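Local structure of thioredoxin peroxidase 2 (Plasmodium falciparum, 2C0D) at residues B[61-66]-B[143-148]; B[32-37]-B[130-135]; B[48-53]-B[92-97]. The protein is a mitochondrial 2-Cys peroxiredoxin that probably reduces hydrogen peroxide and organic hydroperoxides to water and alcohols with electrons from thioredoxin. All coordinates share one frame; numbering follows the deposited sequence.

Contact 1: residues B[61-66]-B[143-148]; sequences LLFYPL and SFALRG
Pro65 lies against one face of the Arg147 guanidinium, its ring crossing the arginine side chain at about a right angle. The ring carbon CD of Pro65 sits over that face, and Pro65 CG reaches Arg147 NH2 at 3.6 Å. At the guanidinium edge, in its plane, a water accepts from Arg147 NH1 at 3.0 Å and donates to the carbonyl O of Pro65 at 2.8 Å, so the same proline is gripped by packing and through solvent. Arg147 starts out away from strand 58-63; the bend of its chain at chi3 (-48°) carries the guanidinium back over Pro65. Pro65 CB also touches an aromatic, 3.7 Å from Phe144 CD1. The Phe63 ring has Gly148 O at its edge, near the ring plane, and the methyl CB of Ala145 4.1 Å from its CD1. Phe63 N donates to Gly148 O in the antiparallel pairing, although the position of that oxygen is less certain. Further along, Pro65 N has no hydrogen for Ala145 O. Separately, a water bridges the two chains, donating to Tyr64 O at 2.9 Å and accepting from Ala145 N at 3.0 Å. Here the second strand is interrupted by an inverse gamma turn centred on Arg147. Outside the pair, Arg147 forms a salt bridge with Glu75 and hydrogen bonds to the carbonyls of Phe70 and Leu166. Pro65 opens the PxxxTxxC motif of peroxiredoxins that ends in Cys72, the predicted sulfenic acid-forming residue, whose side chain is about 4 Å from that of Arg147. With one face on Pro65 and all three nitrogens engaged, the guanidinium is fixed in orientation beside the Cys72 side chain, consistent with the conserved active-site arginine of the family.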
loop_
_atom_site.group_PDB
_atom_site.type_symbol
_atom_site.label_atom_id
_atom_site.label_comp_id
_atom_site.label_asym_id
_atom_site.label_seq_id
_atom_site.Cartn_x
_atom_site.Cartn_y
_atom_site.Cartn_z
ATOM N N LEU B 61 -0.311 -11.333 4.524
ATOM C CA LEU B 61 -1.621 -11.298 5.174
ATOM C C LEU B 61 -2.596 -10.597 4.239
ATOM O O LEU B 61 -2.380 -9.418 3.885
ATOM C CB LEU B 61 -1.578 -10.523 6.487
ATOM C CG LEU B 61 -0.493 -10.946 7.470
ATOM C CD1 LEU B 61 -0.621 -10.188 8.800
ATOM C CD2 LEU B 61 -0.485 -12.497 7.679
ATOM N N LEU B 62 -3.677 -11.267 3.871
ATOM C CA LEU B 62 -4.635 -10.715 2.942
ATOM C C LEU B 62 -5.965 -10.554 3.684
ATOM O O LEU B 62 -6.679 -11.550 3.895
ATOM C CB LEU B 62 -4.787 -11.686 1.751
ATOM C CG LEU B 62 -5.704 -11.314 0.587
ATOM C CD1 LEU B 62 -5.100 -10.218 -0.281
ATOM C CD2 LEU B 62 -5.972 -12.567 -0.263
ATOM N N PHE B 63 -6.297 -9.325 4.082
ATOM C CA PHE B 63 -7.561 -9.072 4.805
ATOM C C PHE B 63 -8.684 -8.755 3.817
ATOM O O PHE B 63 -8.462 -8.135 2.751
ATOM C CB PHE B 63 -7.411 -7.841 5.703
ATOM C CG PHE B 63 -6.521 -8.060 6.902
ATOM C CD1 PHE B 63 -7.082 -8.414 8.142
ATOM C CD2 PHE B 63 -5.148 -7.865 6.800
ATOM C CE1 PHE B 63 -6.274 -8.582 9.262
ATOM C CE2 PHE B 63 -4.324 -8.014 7.920
ATOM C CZ PHE B 63 -4.887 -8.355 9.159
ATOM N N TYR B 64 -9.907 -9.159 4.158
ATOM C CA TYR B 64 -11.042 -8.858 3.242
ATOM C C TYR B 64 -12.346 -8.923 4.020
ATOM O O TYR B 64 -12.387 -9.529 5.122
ATOM C CB TYR B 64 -11.085 -9.840 2.048
ATOM C CG TYR B 64 -11.089 -11.263 2.532
ATOM C CD1 TYR B 64 -12.292 -11.909 2.930
ATOM C CD2 TYR B 64 -9.877 -11.954 2.668
ATOM C CE1 TYR B 64 -12.267 -13.210 3.442
ATOM C CE2 TYR B 64 -9.847 -13.252 3.185
ATOM C CZ TYR B 64 -11.024 -13.859 3.572
ATOM O OH TYR B 64 -10.906 -15.144 4.080
ATOM N N PRO B 65 -13.392 -8.259 3.493
ATOM C CA PRO B 65 -14.765 -8.316 4.009
ATOM C C PRO B 65 -15.578 -9.454 3.360
ATOM O O PRO B 65 -15.330 -9.814 2.200
ATOM C CB PRO B 65 -15.334 -6.945 3.562
ATOM C CG PRO B 65 -14.716 -6.746 2.200
ATOM C CD PRO B 65 -13.253 -7.248 2.415
ATOM N N LEU B 66 -16.513 -10.020 4.135
ATOM C CA LEU B 66 -17.464 -11.003 3.616
ATOM C C LEU B 66 -18.922 -10.506 3.563
ATOM O O LEU B 66 -19.804 -11.272 3.194
ATOM C CB LEU B 66 -17.413 -12.299 4.429
ATOM C CG LEU B 66 -16.175 -13.181 4.246
ATOM C CD1 LEU B 66 -16.370 -14.549 4.962
ATOM C CD2 LEU B 66 -15.807 -13.404 2.797
ATOM N N SER B 143 -16.515 -3.644 12.926
ATOM C CA SER B 143 -17.410 -4.464 12.149
ATOM C C SER B 143 -16.729 -5.485 11.216
ATOM O O SER B 143 -17.004 -6.693 11.316
ATOM C CB SER B 143 -18.399 -3.589 11.368
ATOM O OG SER B 143 -19.355 -4.435 10.750
ATOM N N PHE B 144 -15.873 -5.018 10.298
ATOM C CA PHE B 144 -15.246 -5.926 9.350
ATOM C C PHE B 144 -13.917 -5.390 8.882
ATOM O O PHE B 144 -13.615 -4.235 9.097
ATOM C CB PHE B 144 -16.151 -6.207 8.145
ATOM C CG PHE B 144 -16.529 -4.993 7.343
ATOM C CD1 PHE B 144 -15.664 -4.503 6.366
ATOM C CD2 PHE B 144 -17.757 -4.349 7.538
ATOM C CE1 PHE B 144 -16.020 -3.394 5.578
ATOM C CE2 PHE B 144 -18.129 -3.244 6.757
ATOM C CZ PHE B 144 -17.248 -2.753 5.786
ATOM N N ALA B 145 -13.144 -6.245 8.261
ATOM C CA ALA B 145 -11.829 -5.855 7.770
ATOM C C ALA B 145 -11.873 -5.176 6.401
ATOM O O ALA B 145 -12.559 -5.623 5.446
ATOM C CB ALA B 145 -10.893 -7.068 7.727
ATOM N N LEU B 146 -11.068 -4.134 6.273
ATOM C CA LEU B 146 -10.880 -3.441 4.995
ATOM C C LEU B 146 -9.950 -4.271 4.122
ATOM O O LEU B 146 -9.377 -5.287 4.571
ATOM C CB LEU B 146 -10.257 -2.047 5.243
ATOM C CG LEU B 146 -11.185 -1.107 6.063
ATOM C CD1 LEU B 146 -10.439 0.155 6.421
ATOM C CD2 LEU B 146 -12.382 -0.751 5.199
ATOM N N ARG B 147 -9.783 -3.829 2.873
ATOM C CA ARG B 147 -9.028 -4.586 1.878
ATOM C C ARG B 147 -7.542 -4.314 2.075
ATOM O O ARG B 147 -6.912 -3.564 1.287
ATOM C CB ARG B 147 -9.520 -4.172 0.473
ATOM C CG ARG B 147 -9.340 -5.329 -0.485
ATOM C CD ARG B 147 -10.251 -5.472 -1.688
ATOM N NE ARG B 147 -11.689 -5.359 -1.519
ATOM C CZ ARG B 147 -12.539 -6.374 -1.302
ATOM N NH1 ARG B 147 -12.125 -7.617 -1.093
ATOM N NH2 ARG B 147 -13.824 -6.110 -1.203
ATOM N N GLY B 148 -6.990 -4.877 3.146
ATOM C CA GLY B 148 -5.601 -4.602 3.528
ATOM C C GLY B 148 -4.704 -5.749 3.125
ATOM O O GLY B 148 -5.144 -6.911 3.047
HETATM O O HOH W 1 -13.785 -9.061 7.574
HETATM O O HOH W 2 -13.990 -9.848 -0.212
#

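Contact 2: residues B[32-37]-B[130-135]; sequences YNFTAQ and KDISKN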
loop_
_atom_site.group_PDB
_atom_site.type_symbol
_atom_site.label_atom_id
_atom_site.label_comp_id
_atom_site.label_asym_id
_atom_site.label_seq_id
_atom_site.Cartn_x
_atom_site.Cartn_y
_atom_site.Cartn_z
ATOM N N TYR B 32 2.182 -7.589 14.648
ATOM C CA TYR B 32 1.321 -8.117 15.691
ATOM C C TYR B 32 1.216 -9.624 15.563
ATOM O O TYR B 32 0.754 -10.155 14.536
ATOM C CB TYR B 32 -0.065 -7.462 15.583
ATOM C CG TYR B 32 -1.095 -8.060 16.542
ATOM C CD1 TYR B 32 -0.987 -7.869 17.936
ATOM C CD2 TYR B 32 -2.178 -8.787 16.059
ATOM C CE1 TYR B 32 -1.936 -8.403 18.824
ATOM C CE2 TYR B 32 -3.156 -9.322 16.963
ATOM C CZ TYR B 32 -3.006 -9.125 18.333
ATOM O OH TYR B 32 -3.943 -9.634 19.243
ATOM N N ASN B 33 1.634 -10.316 16.628
ATOM C CA ASN B 33 1.699 -11.760 16.642
ATOM C C ASN B 33 0.382 -12.352 17.135
ATOM O O ASN B 33 0.198 -12.568 18.315
ATOM C CB ASN B 33 2.842 -12.186 17.588
ATOM C CG ASN B 33 3.076 -13.676 17.617
ATOM O OD1 ASN B 33 2.612 -14.444 16.748
ATOM N ND2 ASN B 33 3.837 -14.117 18.650
ATOM N N PHE B 34 -0.514 -12.666 16.221
ATOM C CA PHE B 34 -1.825 -13.165 16.627
ATOM C C PHE B 34 -1.834 -14.662 16.815
ATOM O O PHE B 34 -0.950 -15.369 16.333
ATOM C CB PHE B 34 -2.871 -12.771 15.597
ATOM C CG PHE B 34 -2.559 -13.221 14.197
ATOM C CD1 PHE B 34 -2.960 -14.483 13.749
ATOM C CD2 PHE B 34 -1.904 -12.370 13.313
ATOM C CE1 PHE B 34 -2.692 -14.876 12.447
ATOM C CE2 PHE B 34 -1.642 -12.752 12.021
ATOM C CZ PHE B 34 -2.042 -14.012 11.581
ATOM N N THR B 35 -2.856 -15.134 17.533
ATOM C CA THR B 35 -3.197 -16.551 17.575
ATOM C C THR B 35 -4.707 -16.631 17.288
ATOM O O THR B 35 -5.531 -15.900 17.892
ATOM C CB THR B 35 -2.844 -17.251 18.918
ATOM O OG1 THR B 35 -1.428 -17.168 19.164
ATOM C CG2 THR B 35 -3.198 -18.729 18.851
ATOM N N ALA B 36 -5.072 -17.464 16.320
ATOM C CA ALA B 36 -6.478 -17.527 15.908
ATOM C C ALA B 36 -6.691 -18.895 15.299
ATOM O O ALA B 36 -5.733 -19.550 14.897
ATOM C CB ALA B 36 -6.805 -16.435 14.861
ATOM N N GLN B 37 -7.936 -19.317 15.211
ATOM C CA GLN B 37 -8.221 -20.548 14.465
ATOM C C GLN B 37 -8.203 -20.267 12.988
ATOM O O GLN B 37 -8.609 -19.178 12.535
ATOM C CB GLN B 37 -9.597 -21.116 14.844
ATOM C CG GLN B 37 -9.688 -21.566 16.287
ATOM C CD GLN B 37 -10.953 -22.337 16.527
ATOM O OE1 GLN B 37 -12.042 -21.847 16.215
ATOM N NE2 GLN B 37 -10.829 -23.568 17.032
ATOM N N LYS B 130 -11.831 -9.684 16.435
ATOM C CA LYS B 130 -11.483 -8.434 15.708
ATOM C C LYS B 130 -10.147 -7.813 16.068
ATOM O O LYS B 130 -9.799 -6.772 15.491
ATOM C CB LYS B 130 -12.596 -7.356 15.804
ATOM C CG LYS B 130 -13.991 -7.923 15.450
ATOM C CD LYS B 130 -15.024 -6.829 15.424
ATOM C CE LYS B 130 -16.408 -7.415 15.177
ATOM N NZ LYS B 130 -16.957 -7.871 16.505
ATOM N N ASP B 131 -9.394 -8.440 16.971
ATOM C CA ASP B 131 -8.091 -7.879 17.423
ATOM C C ASP B 131 -7.000 -7.916 16.338
ATOM O O ASP B 131 -6.085 -7.068 16.340
ATOM C CB ASP B 131 -7.595 -8.560 18.704
ATOM C CG ASP B 131 -7.346 -10.033 18.517
ATOM O OD1 ASP B 131 -8.353 -10.785 18.513
ATOM O OD2 ASP B 131 -6.155 -10.469 18.383
ATOM N N ILE B 132 -7.089 -8.864 15.401
ATOM C CA ILE B 132 -6.067 -8.930 14.368
ATOM C C ILE B 132 -6.289 -7.742 13.451
ATOM O O ILE B 132 -5.358 -6.955 13.189
ATOM C CB ILE B 132 -6.115 -10.239 13.581
ATOM C CG1 ILE B 132 -5.938 -11.469 14.532
ATOM C CG2 ILE B 132 -4.988 -10.234 12.496
ATOM C CD1 ILE B 132 -6.177 -12.775 13.776
ATOM N N SER B 133 -7.518 -7.602 12.952
ATOM C CA SER B 133 -7.818 -6.436 12.077
ATOM C C SER B 133 -7.549 -5.125 12.803
ATOM O O SER B 133 -7.011 -4.189 12.199
ATOM C CB SER B 133 -9.258 -6.469 11.525
ATOM O OG SER B 133 -9.454 -7.683 10.801
ATOM N N LYS B 134 -7.857 -5.049 14.107
ATOM C CA LYS B 134 -7.606 -3.793 14.842
ATOM C C LYS B 134 -6.112 -3.455 14.881
ATOM O O LYS B 134 -5.715 -2.287 14.661
ATOM C CB LYS B 134 -8.158 -3.870 16.276
ATOM C CG LYS B 134 -8.091 -2.496 17.034
ATOM N N ASN B 135 -5.304 -4.468 15.160
ATOM C CA ASN B 135 -3.866 -4.261 15.347
ATOM C C ASN B 135 -3.102 -4.079 14.038
ATOM O O ASN B 135 -1.970 -3.576 14.057
ATOM C CB ASN B 135 -3.318 -5.399 16.162
ATOM C CG ASN B 135 -3.558 -5.172 17.660
ATOM O OD1 ASN B 135 -4.432 -5.779 18.276
ATOM N ND2 ASN B 135 -2.836 -4.215 18.220
HETATM O O HOH W 3 -5.538 -13.004 17.754
#
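Ile132 is the bump of this contact, and Phe34 with Ala36 forms the hollow that takes it. Its CG1 rests 3.5 Å from CB of Phe34, and its terminal CD1 goes deeper, 3.6 Å from Phe34 CD1 and 3.9 Å from Ala36 CB. Both branches of the isoleucine lie on the same side of the phenyl ring, CD1 by its CD1 and CG2 by its CD2. One helical turn on, Asn135 fills a second place: its CB stands over a face of the Tyr32 ring, 3.7 Å from the ring centroid in a CH-pi contact, and its amide plane is tilted only 16° from the ring. Phe34 N lies on the opposite face, near the rim. Tyr32 spans the helix start because its CG is anti to the backbone N (chi1 174°), which lets OH reach Asp131 OD2 at 2.5 Å. The hydroxyl donates on the anti side of the carboxylate, 22° out of plane. That same OD2 takes a second bond at 2.7 Å from a water that also donates to Thr35 O at 2.9 Å. Asp127 accepts from the first turn of the helix at Ile132 N and Ser133 N, while Tyr136 OH bonds Tyr32 O. The short helix 131-135 thus packs against the start of the N-terminal hairpin of strands 35-39 and 45-49, the extension that peroxiredoxins add to the thioredoxin fold.

Contact 3: residues B[48-53]-B[92-97]; sequences VDLSSF and ELLGIS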
loop_
_atom_site.group_PDB
_atom_site.type_symbol
_atom_site.label_atom_id
_atom_site.label_comp_id
_atom_site.label_asym_id
_atom_site.label_seq_id
_atom_site.Cartn_x
_atom_site.Cartn_y
_atom_site.Cartn_z
ATOM N N VAL B 48 -3.425 -20.957 14.199
ATOM C CA VAL B 48 -2.488 -20.209 13.370
ATOM C C VAL B 48 -1.819 -19.184 14.249
ATOM O O VAL B 48 -2.474 -18.335 14.834
ATOM C CB VAL B 48 -3.214 -19.454 12.213
ATOM C CG1 VAL B 48 -2.204 -18.670 11.367
ATOM C CG2 VAL B 48 -3.997 -20.470 11.357
ATOM N N ASP B 49 -0.500 -19.281 14.315
ATOM C CA ASP B 49 0.322 -18.472 15.196
ATOM C C ASP B 49 1.351 -17.802 14.302
ATOM O O ASP B 49 2.172 -18.497 13.712
ATOM C CB ASP B 49 1.032 -19.431 16.169
ATOM C CG ASP B 49 1.993 -18.736 17.108
ATOM O OD1 ASP B 49 2.025 -17.479 17.121
ATOM O OD2 ASP B 49 2.730 -19.470 17.836
ATOM N N LEU B 50 1.321 -16.473 14.211
ATOM C CA LEU B 50 2.213 -15.777 13.272
ATOM C C LEU B 50 3.662 -16.088 13.609
ATOM O O LEU B 50 4.499 -16.265 12.715
ATOM C CB LEU B 50 1.982 -14.267 13.266
ATOM C CG LEU B 50 2.524 -13.536 12.034
ATOM C CD1 LEU B 50 1.855 -14.137 10.765
ATOM C CD2 LEU B 50 2.259 -12.028 12.140
ATOM N N SER B 51 3.956 -16.196 14.904
ATOM C CA SER B 51 5.342 -16.361 15.323
ATOM C C SER B 51 5.927 -17.686 14.884
ATOM O O SER B 51 7.150 -17.817 14.813
ATOM C CB SER B 51 5.538 -16.148 16.828
ATOM O OG SER B 51 4.894 -17.159 17.560
ATOM N N SER B 52 5.073 -18.638 14.510
ATOM C CA SER B 52 5.572 -19.920 14.007
ATOM C C SER B 52 6.357 -19.825 12.698
ATOM O O SER B 52 7.135 -20.725 12.381
ATOM C CB SER B 52 4.465 -20.969 13.876
ATOM O OG SER B 52 3.593 -20.698 12.794
ATOM N N PHE B 53 6.156 -18.745 11.945
ATOM C CA PHE B 53 6.813 -18.600 10.647
ATOM C C PHE B 53 8.172 -17.894 10.762
ATOM O O PHE B 53 8.947 -17.856 9.804
ATOM C CB PHE B 53 5.872 -17.873 9.672
ATOM C CG PHE B 53 4.567 -18.604 9.455
ATOM C CD1 PHE B 53 4.534 -19.762 8.676
ATOM C CD2 PHE B 53 3.386 -18.164 10.057
ATOM C CE1 PHE B 53 3.346 -20.476 8.473
ATOM C CE2 PHE B 53 2.159 -18.870 9.848
ATOM C CZ PHE B 53 2.153 -20.036 9.050
ATOM N N GLU B 92 4.106 -17.772 3.061
ATOM C CA GLU B 92 2.821 -18.303 3.537
ATOM C C GLU B 92 1.710 -17.266 3.282
ATOM O O GLU B 92 1.770 -16.152 3.850
ATOM C CB GLU B 92 2.920 -18.604 5.041
ATOM C CG GLU B 92 1.644 -19.314 5.599
ATOM C CD GLU B 92 1.600 -20.833 5.403
ATOM O OE1 GLU B 92 2.648 -21.442 5.046
ATOM O OE2 GLU B 92 0.501 -21.442 5.643
ATOM N N LEU B 93 0.727 -17.610 2.447
ATOM C CA LEU B 93 -0.428 -16.713 2.212
ATOM C C LEU B 93 -1.512 -16.999 3.253
ATOM O O LEU B 93 -1.971 -18.161 3.394
ATOM C CB LEU B 93 -0.991 -16.927 0.806
ATOM C CG LEU B 93 -2.186 -16.040 0.426
ATOM C CD1 LEU B 93 -1.809 -14.528 0.484
ATOM C CD2 LEU B 93 -2.697 -16.446 -0.994
ATOM N N LEU B 94 -1.938 -15.967 3.981
ATOM C CA LEU B 94 -3.033 -16.137 4.963
ATOM C C LEU B 94 -4.183 -15.165 4.656
ATOM O O LEU B 94 -3.985 -13.923 4.676
ATOM C CB LEU B 94 -2.531 -15.877 6.379
ATOM C CG LEU B 94 -1.370 -16.787 6.830
ATOM C CD1 LEU B 94 -0.853 -16.340 8.179
ATOM C CD2 LEU B 94 -1.768 -18.260 6.849
ATOM N N GLY B 95 -5.365 -15.717 4.362
ATOM C CA GLY B 95 -6.538 -14.856 4.178
ATOM C C GLY B 95 -7.097 -14.603 5.561
ATOM O O GLY B 95 -7.128 -15.520 6.424
ATOM N N ILE B 96 -7.481 -13.364 5.843
ATOM C CA ILE B 96 -8.014 -13.062 7.179
ATOM C C ILE B 96 -9.331 -12.264 7.075
ATOM O O ILE B 96 -9.373 -11.258 6.377
ATOM C CB ILE B 96 -7.026 -12.233 8.017
ATOM C CG1 ILE B 96 -5.658 -12.932 8.111
ATOM C CG2 ILE B 96 -7.619 -11.988 9.419
ATOM C CD1 ILE B 96 -4.538 -12.071 8.676
ATOM N N SER B 97 -10.392 -12.704 7.751
ATOM C CA SER B 97 -11.631 -11.879 7.860
ATOM C C SER B 97 -12.185 -12.042 9.275
ATOM O O SER B 97 -11.785 -12.971 9.995
ATOM C CB SER B 97 -12.702 -12.233 6.818
ATOM O OG SER B 97 -13.366 -13.472 7.151
#
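Two torsions bring Glu92 to the Phe53 ring: CG is anti to the backbone N (chi1 -174°), and a turn at chi2 (83°) then carries the carboxylate past the rim near CE1 and CZ. Phe53 leaves its backbone toward strand 91-97 and meets Glu92 with the CE1 and CZ end of its ring. The two side chains cross at about a right angle. Glu92 CB lies over a face of the ring, CG comes within 3.5 Å of Phe53 CE1, and the carboxylate plane is inclined 27° to the ring. On the opposite face stands Ser52 OG, near the rim. The neighbouring inward residue, Leu94, collects the apolar side: its CD1 meets Val48 CG1 tip to tip at 4.2 Å, Leu50 CD1 at 4.3 Å and Phe53 CE2 at 4.3 Å. The turn that presents these groups is held within 48-53. Asp49 OD1 accepts from Ser51 N at 3.2 Å, an Asx turn, and from Ser51 OG at 2.9 Å, both from the same face of the carboxylate. Asp49 O takes bonds from Ser52 N and from Ser52 OG, the latter 2.8 Å long. Across the two segments the contact is therefore carried by van der Waals packing, with Glu92 setting CB and CG by the ring face and its carboxylate at the rim; its OE1 forms a salt bridge with Lys57, which probably offsets the negative charge held beside Phe53.

In the fold
The three contacts are built onto one mixed sheet, with centres 10 to 14 Å apart. Contacts 1 and 3 share the parallel pairing of strands 58-63 and 91-97, where Leu62 N probably bonds Leu94 O at 2.8 Å. Contact 2 joins contact 1 through the helix, Phe63 CZ lying 3.8 Å from Ile132 CG2, and joins contact 3 through the hairpin, where Ala36 O and Val48 N are 2.8 Å apart. Phe63 and Ile132 thus lead from the strand pair to the hairpin. Contact 1 alone reaches the predicted active-site Cys72, the side chains of Arg147 and Cys72 being about 4 Å apart; contacts 2 and 3 are structural packing away from it.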